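PDB 1ZPU: iron transport multicopper oxidase FET3 from Saccharomyces cerevisiae, which oxidises ferrous iron to ferric iron with molecular oxygen using four bound copper ions, supplying the permease FTR1 for high-affinity iron uptake, and also oxidises cuprous copper. Local coordinates for residues V182-G196 against I230-N244. Residues are numbered along the deposited sequence; the frame is centred on the assembly and turned at random.
Sequences VQPDTTYLLRIVNVG and ITVAQRYTVLVHTKN
With CG of His-241 swung trans to its own backbone N (chi1 -168°), the imidazole leans across to residues 185-187, where both ring nitrogens find partners. ND1 shares a hydrogen bond with Thr-187 OG1 (2.7 Å), while NE2 donates to Asp-185 OD1 at 2.9 Å. That second bond is bent: it meets the carboxylate oxygen on its anti side, and the two planes stand nearly perpendicular (88°). Histidine suits this exposed end, having a polar atom on either side of CE1. Next to it, Thr-242 tucks OG1 between its backbone N and carbonyl carbon (chi1 63°), from where the hydroxyl donates to Gln-183 O and accepts from Thr-186 N; its methyl CG2 lies 3.7 Å from Tyr-188 CE1.

Beyond this end, strands 187-194 and 235-241 run antiparallel, neighbours within one sheet of the second cupredoxin-like (plastocyanin-like) domain, joined by paired backbone bonds from Tyr-188–Val-240 to Ile-192–Tyr-236. On the face carrying Leu-190, Ile-192, Val-238 and Val-240, branched aliphatics suit the packing: Leu-190 CD1 approaches Val-240 CG2 within the sheet, whereas Ile-192 CG2 meets Ile-230 CD1 (3.4 Å) of strand 228-230, joining the domain's other sheet.

At the far end Asn-194 works as a two-sided amide. ND2 donates to Ile-230 O, from above that carbonyl's plane, and OD1 accepts from Gly-196 N in an Asx turn. Nearby, Arg-235, salt-bridged to Asp-437, brings its side chain to about 3 Å from that of the type 3 copper ligand His-62.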
# COMPACT_ATOMS: atom_id res chain seq x y z
N VAL A 182 -8.13 -21.96 -19.05
CA VAL A 182 -9.50 -21.89 -18.52
C VAL A 182 -10.36 -23.03 -19.02
O VAL A 182 -9.99 -23.72 -19.96
CB VAL A 182 -10.20 -20.53 -18.80
CG1 VAL A 182 -9.55 -19.42 -17.98
CG2 VAL A 182 -10.22 -20.21 -20.29
N GLN A 183 -11.50 -23.23 -18.36
CA GLN A 183 -12.53 -24.17 -18.82
C GLN A 183 -13.72 -23.39 -19.36
O GLN A 183 -14.04 -22.32 -18.84
CB GLN A 183 -13.00 -25.06 -17.66
CG GLN A 183 -11.92 -25.93 -17.06
CD GLN A 183 -11.56 -27.09 -17.95
OE1 GLN A 183 -12.43 -27.72 -18.58
NE2 GLN A 183 -10.27 -27.40 -18.01
N PRO A 184 -14.39 -23.92 -20.39
CA PRO A 184 -15.55 -23.21 -20.95
C PRO A 184 -16.69 -23.08 -19.94
O PRO A 184 -16.81 -23.91 -19.03
CB PRO A 184 -15.99 -24.13 -22.10
CG PRO A 184 -15.47 -25.49 -21.72
CD PRO A 184 -14.15 -25.20 -21.08
N ASP A 185 -17.51 -22.05 -20.11
CA ASP A 185 -18.72 -21.87 -19.30
C ASP A 185 -18.45 -22.02 -17.80
O ASP A 185 -19.06 -22.84 -17.12
CB ASP A 185 -19.83 -22.83 -19.76
CG ASP A 185 -21.15 -22.61 -19.03
OD1 ASP A 185 -21.51 -21.43 -18.81
OD2 ASP A 185 -21.82 -23.60 -18.66
N THR A 186 -17.52 -21.24 -17.30
CA THR A 186 -17.13 -21.32 -15.90
C THR A 186 -16.98 -19.92 -15.33
O THR A 186 -16.46 -19.02 -15.98
CB THR A 186 -15.84 -22.16 -15.73
OG1 THR A 186 -16.04 -23.47 -16.28
CG2 THR A 186 -15.46 -22.31 -14.27
N THR A 187 -17.47 -19.73 -14.11
CA THR A 187 -17.31 -18.47 -13.42
C THR A 187 -16.07 -18.55 -12.54
O THR A 187 -15.98 -19.40 -11.64
CB THR A 187 -18.54 -18.13 -12.54
OG1 THR A 187 -19.69 -17.95 -13.37
CG2 THR A 187 -18.29 -16.86 -11.73
N TYR A 188 -15.10 -17.68 -12.81
CA TYR A 188 -13.87 -17.60 -12.03
C TYR A 188 -13.90 -16.40 -11.12
O TYR A 188 -14.29 -15.30 -11.54
CB TYR A 188 -12.66 -17.50 -12.95
CG TYR A 188 -12.31 -18.79 -13.63
CD1 TYR A 188 -12.97 -19.19 -14.80
CD2 TYR A 188 -11.32 -19.63 -13.11
CE1 TYR A 188 -12.64 -20.40 -15.43
CE2 TYR A 188 -11.00 -20.83 -13.73
CZ TYR A 188 -11.65 -21.21 -14.88
OH TYR A 188 -11.33 -22.39 -15.49
N LEU A 189 -13.51 -16.60 -9.87
CA LEU A 189 -13.21 -15.47 -8.99
C LEU A 189 -11.74 -15.08 -9.19
O LEU A 189 -10.81 -15.84 -8.87
CB LEU A 189 -13.52 -15.80 -7.53
CG LEU A 189 -13.48 -14.63 -6.53
CD1 LEU A 189 -14.73 -13.79 -6.62
CD2 LEU A 189 -13.27 -15.11 -5.12
N LEU A 190 -11.53 -13.90 -9.74
CA LEU A 190 -10.21 -13.45 -10.11
C LEU A 190 -9.82 -12.30 -9.18
O LEU A 190 -10.42 -11.23 -9.23
CB LEU A 190 -10.24 -13.02 -11.58
CG LEU A 190 -8.96 -12.92 -12.40
CD1 LEU A 190 -9.30 -12.55 -13.82
CD2 LEU A 190 -8.04 -11.89 -11.82
N ARG A 191 -8.80 -12.53 -8.35
CA ARG A 191 -8.27 -11.50 -7.47
C ARG A 191 -7.14 -10.76 -8.15
O ARG A 191 -6.06 -11.30 -8.32
CB ARG A 191 -7.74 -12.09 -6.16
CG ARG A 191 -8.69 -12.98 -5.41
CD ARG A 191 -7.90 -13.81 -4.43
NE ARG A 191 -8.59 -15.05 -4.11
CZ ARG A 191 -9.48 -15.16 -3.13
NH1 ARG A 191 -9.77 -14.10 -2.36
NH2 ARG A 191 -10.08 -16.33 -2.91
N ILE A 192 -7.39 -9.52 -8.53
CA ILE A 192 -6.36 -8.74 -9.21
C ILE A 192 -5.72 -7.81 -8.19
O ILE A 192 -6.40 -6.96 -7.63
CB ILE A 192 -6.92 -7.93 -10.41
CG1 ILE A 192 -7.80 -8.83 -11.27
CG2 ILE A 192 -5.81 -7.44 -11.30
CD1 ILE A 192 -8.88 -8.08 -12.03
N VAL A 193 -4.42 -8.00 -7.94
CA VAL A 193 -3.70 -7.21 -6.95
C VAL A 193 -2.55 -6.48 -7.60
O VAL A 193 -1.72 -7.10 -8.28
CB VAL A 193 -3.12 -8.09 -5.82
CG1 VAL A 193 -2.49 -7.22 -4.75
CG2 VAL A 193 -4.19 -9.00 -5.21
N ASN A 194 -2.48 -5.16 -7.41
CA ASN A 194 -1.27 -4.47 -7.83
C ASN A 194 -0.20 -4.40 -6.72
O ASN A 194 -0.25 -3.54 -5.84
CB ASN A 194 -1.57 -3.10 -8.42
CG ASN A 194 -0.35 -2.46 -8.99
OD1 ASN A 194 0.77 -2.91 -8.71
ND2 ASN A 194 -0.53 -1.42 -9.79
N VAL A 195 0.75 -5.34 -6.76
CA VAL A 195 1.81 -5.42 -5.74
C VAL A 195 3.05 -4.64 -6.17
O VAL A 195 4.16 -4.93 -5.75
CB VAL A 195 2.17 -6.88 -5.47
CG1 VAL A 195 1.00 -7.60 -4.77
CG2 VAL A 195 2.49 -7.56 -6.78
N GLY A 196 2.86 -3.66 -7.04
CA GLY A 196 3.97 -2.87 -7.56
C GLY A 196 4.42 -1.82 -6.56
O GLY A 196 3.78 -1.60 -5.52
N ILE A 230 -5.89 0.18 -11.66
CA ILE A 230 -5.45 -0.30 -10.35
C ILE A 230 -4.13 0.36 -9.96
O ILE A 230 -3.11 0.15 -10.65
CB ILE A 230 -5.20 -1.84 -10.36
CG1 ILE A 230 -6.34 -2.54 -11.12
CG2 ILE A 230 -5.05 -2.37 -8.97
CD1 ILE A 230 -6.25 -4.04 -11.11
N THR A 231 -4.14 1.14 -8.88
CA THR A 231 -2.92 1.76 -8.36
C THR A 231 -2.17 0.71 -7.57
O THR A 231 -2.70 -0.36 -7.29
CB THR A 231 -3.18 2.97 -7.41
OG1 THR A 231 -3.49 2.51 -6.08
CG2 THR A 231 -4.30 3.89 -7.92
N VAL A 232 -0.93 1.00 -7.19
CA VAL A 232 -0.18 0.03 -6.39
C VAL A 232 -0.89 -0.13 -5.06
O VAL A 232 -1.50 0.82 -4.57
CB VAL A 232 1.27 0.41 -6.17
CG1 VAL A 232 1.97 0.50 -7.50
CG2 VAL A 232 1.40 1.70 -5.43
N ALA A 233 -0.87 -1.35 -4.53
CA ALA A 233 -1.41 -1.65 -3.21
C ALA A 233 -2.90 -1.92 -3.19
O ALA A 233 -3.41 -2.48 -2.24
CB ALA A 233 -1.06 -0.54 -2.20
N GLN A 234 -3.62 -1.52 -4.23
CA GLN A 234 -5.05 -1.83 -4.22
C GLN A 234 -5.41 -3.18 -4.83
O GLN A 234 -4.63 -3.74 -5.60
CB GLN A 234 -5.96 -0.67 -4.70
CG GLN A 234 -5.67 0.04 -6.00
CD GLN A 234 -6.47 1.37 -6.11
OE1 GLN A 234 -6.74 2.05 -5.10
NE2 GLN A 234 -6.85 1.73 -7.35
N ARG A 235 -6.56 -3.71 -4.44
CA ARG A 235 -7.03 -5.00 -4.89
C ARG A 235 -8.42 -4.83 -5.47
O ARG A 235 -9.29 -4.24 -4.83
CB ARG A 235 -7.10 -5.98 -3.71
CG ARG A 235 -5.77 -6.36 -3.13
CD ARG A 235 -5.24 -5.33 -2.15
NE ARG A 235 -5.89 -5.43 -0.85
CZ ARG A 235 -6.09 -4.41 -0.01
NH1 ARG A 235 -5.69 -3.19 -0.32
NH2 ARG A 235 -6.72 -4.62 1.14
N TYR A 236 -8.63 -5.32 -6.69
CA TYR A 236 -9.98 -5.51 -7.21
C TYR A 236 -10.17 -6.99 -7.34
O TYR A 236 -9.37 -7.65 -7.98
CB TYR A 236 -10.22 -4.82 -8.56
CG TYR A 236 -10.29 -3.31 -8.53
CD1 TYR A 236 -11.48 -2.63 -8.81
CD2 TYR A 236 -9.15 -2.56 -8.24
CE1 TYR A 236 -11.52 -1.21 -8.76
CE2 TYR A 236 -9.17 -1.17 -8.20
CZ TYR A 236 -10.34 -0.50 -8.46
OH TYR A 236 -10.29 0.86 -8.39
N THR A 237 -11.21 -7.51 -6.71
CA THR A 237 -11.64 -8.88 -6.94
C THR A 237 -12.84 -8.87 -7.89
O THR A 237 -13.79 -8.09 -7.73
CB THR A 237 -12.01 -9.61 -5.64
OG1 THR A 237 -10.90 -9.54 -4.73
CG2 THR A 237 -12.34 -11.06 -5.92
N VAL A 238 -12.79 -9.76 -8.87
CA VAL A 238 -13.61 -9.65 -10.06
C VAL A 238 -14.11 -11.04 -10.45
O VAL A 238 -13.36 -12.03 -10.41
CB VAL A 238 -12.74 -8.99 -11.17
CG1 VAL A 238 -12.91 -9.65 -12.51
CG2 VAL A 238 -12.98 -7.49 -11.24
N LEU A 239 -15.40 -11.12 -10.80
CA LEU A 239 -15.97 -12.31 -11.39
C LEU A 239 -15.78 -12.26 -12.90
O LEU A 239 -16.00 -11.21 -13.51
CB LEU A 239 -17.46 -12.41 -11.06
CG LEU A 239 -17.97 -12.75 -9.65
CD1 LEU A 239 -19.43 -12.39 -9.52
CD2 LEU A 239 -17.78 -14.22 -9.33
N VAL A 240 -15.38 -13.38 -13.49
CA VAL A 240 -15.22 -13.50 -14.94
C VAL A 240 -15.87 -14.80 -15.37
O VAL A 240 -15.53 -15.87 -14.86
CB VAL A 240 -13.73 -13.50 -15.36
CG1 VAL A 240 -13.57 -13.88 -16.81
CG2 VAL A 240 -13.11 -12.13 -15.11
N HIS A 241 -16.83 -14.71 -16.30
CA HIS A 241 -17.47 -15.91 -16.80
C HIS A 241 -16.99 -16.22 -18.21
O HIS A 241 -17.07 -15.37 -19.11
CB HIS A 241 -19.01 -15.80 -16.73
CG HIS A 241 -19.72 -17.11 -16.96
ND1 HIS A 241 -19.66 -18.16 -16.07
CD2 HIS A 241 -20.53 -17.52 -17.97
CE1 HIS A 241 -20.38 -19.17 -16.53
NE2 HIS A 241 -20.93 -18.80 -17.68
N THR A 242 -16.48 -17.44 -18.38
CA THR A 242 -15.87 -17.87 -19.63
C THR A 242 -16.91 -18.28 -20.67
O THR A 242 -18.04 -18.65 -20.32
CB THR A 242 -14.84 -19.01 -19.38
OG1 THR A 242 -15.51 -20.16 -18.85
CG2 THR A 242 -13.77 -18.56 -18.38
N LYS A 243 -16.52 -18.21 -21.94
CA LYS A 243 -17.38 -18.48 -23.09
C LYS A 243 -17.59 -19.97 -23.32
O LYS A 243 -16.90 -20.79 -22.73
CB LYS A 243 -16.75 -17.86 -24.34
CG LYS A 243 -16.21 -16.47 -24.12
CD LYS A 243 -16.30 -15.59 -25.36
CE LYS A 243 -16.03 -14.14 -24.95
NZ LYS A 243 -16.48 -13.09 -25.93
N ASN A 244 -18.55 -20.30 -24.19
CA ASN A 244 -18.84 -21.70 -24.50
C ASN A 244 -17.88 -22.34 -25.49
O ASN A 244 -17.73 -23.56 -25.51
CB ASN A 244 -20.30 -21.86 -24.94
CG ASN A 244 -21.27 -21.72 -23.78
OD1 ASN A 244 -20.85 -21.53 -22.64
ND2 ASN A 244 -22.57 -21.82 -24.07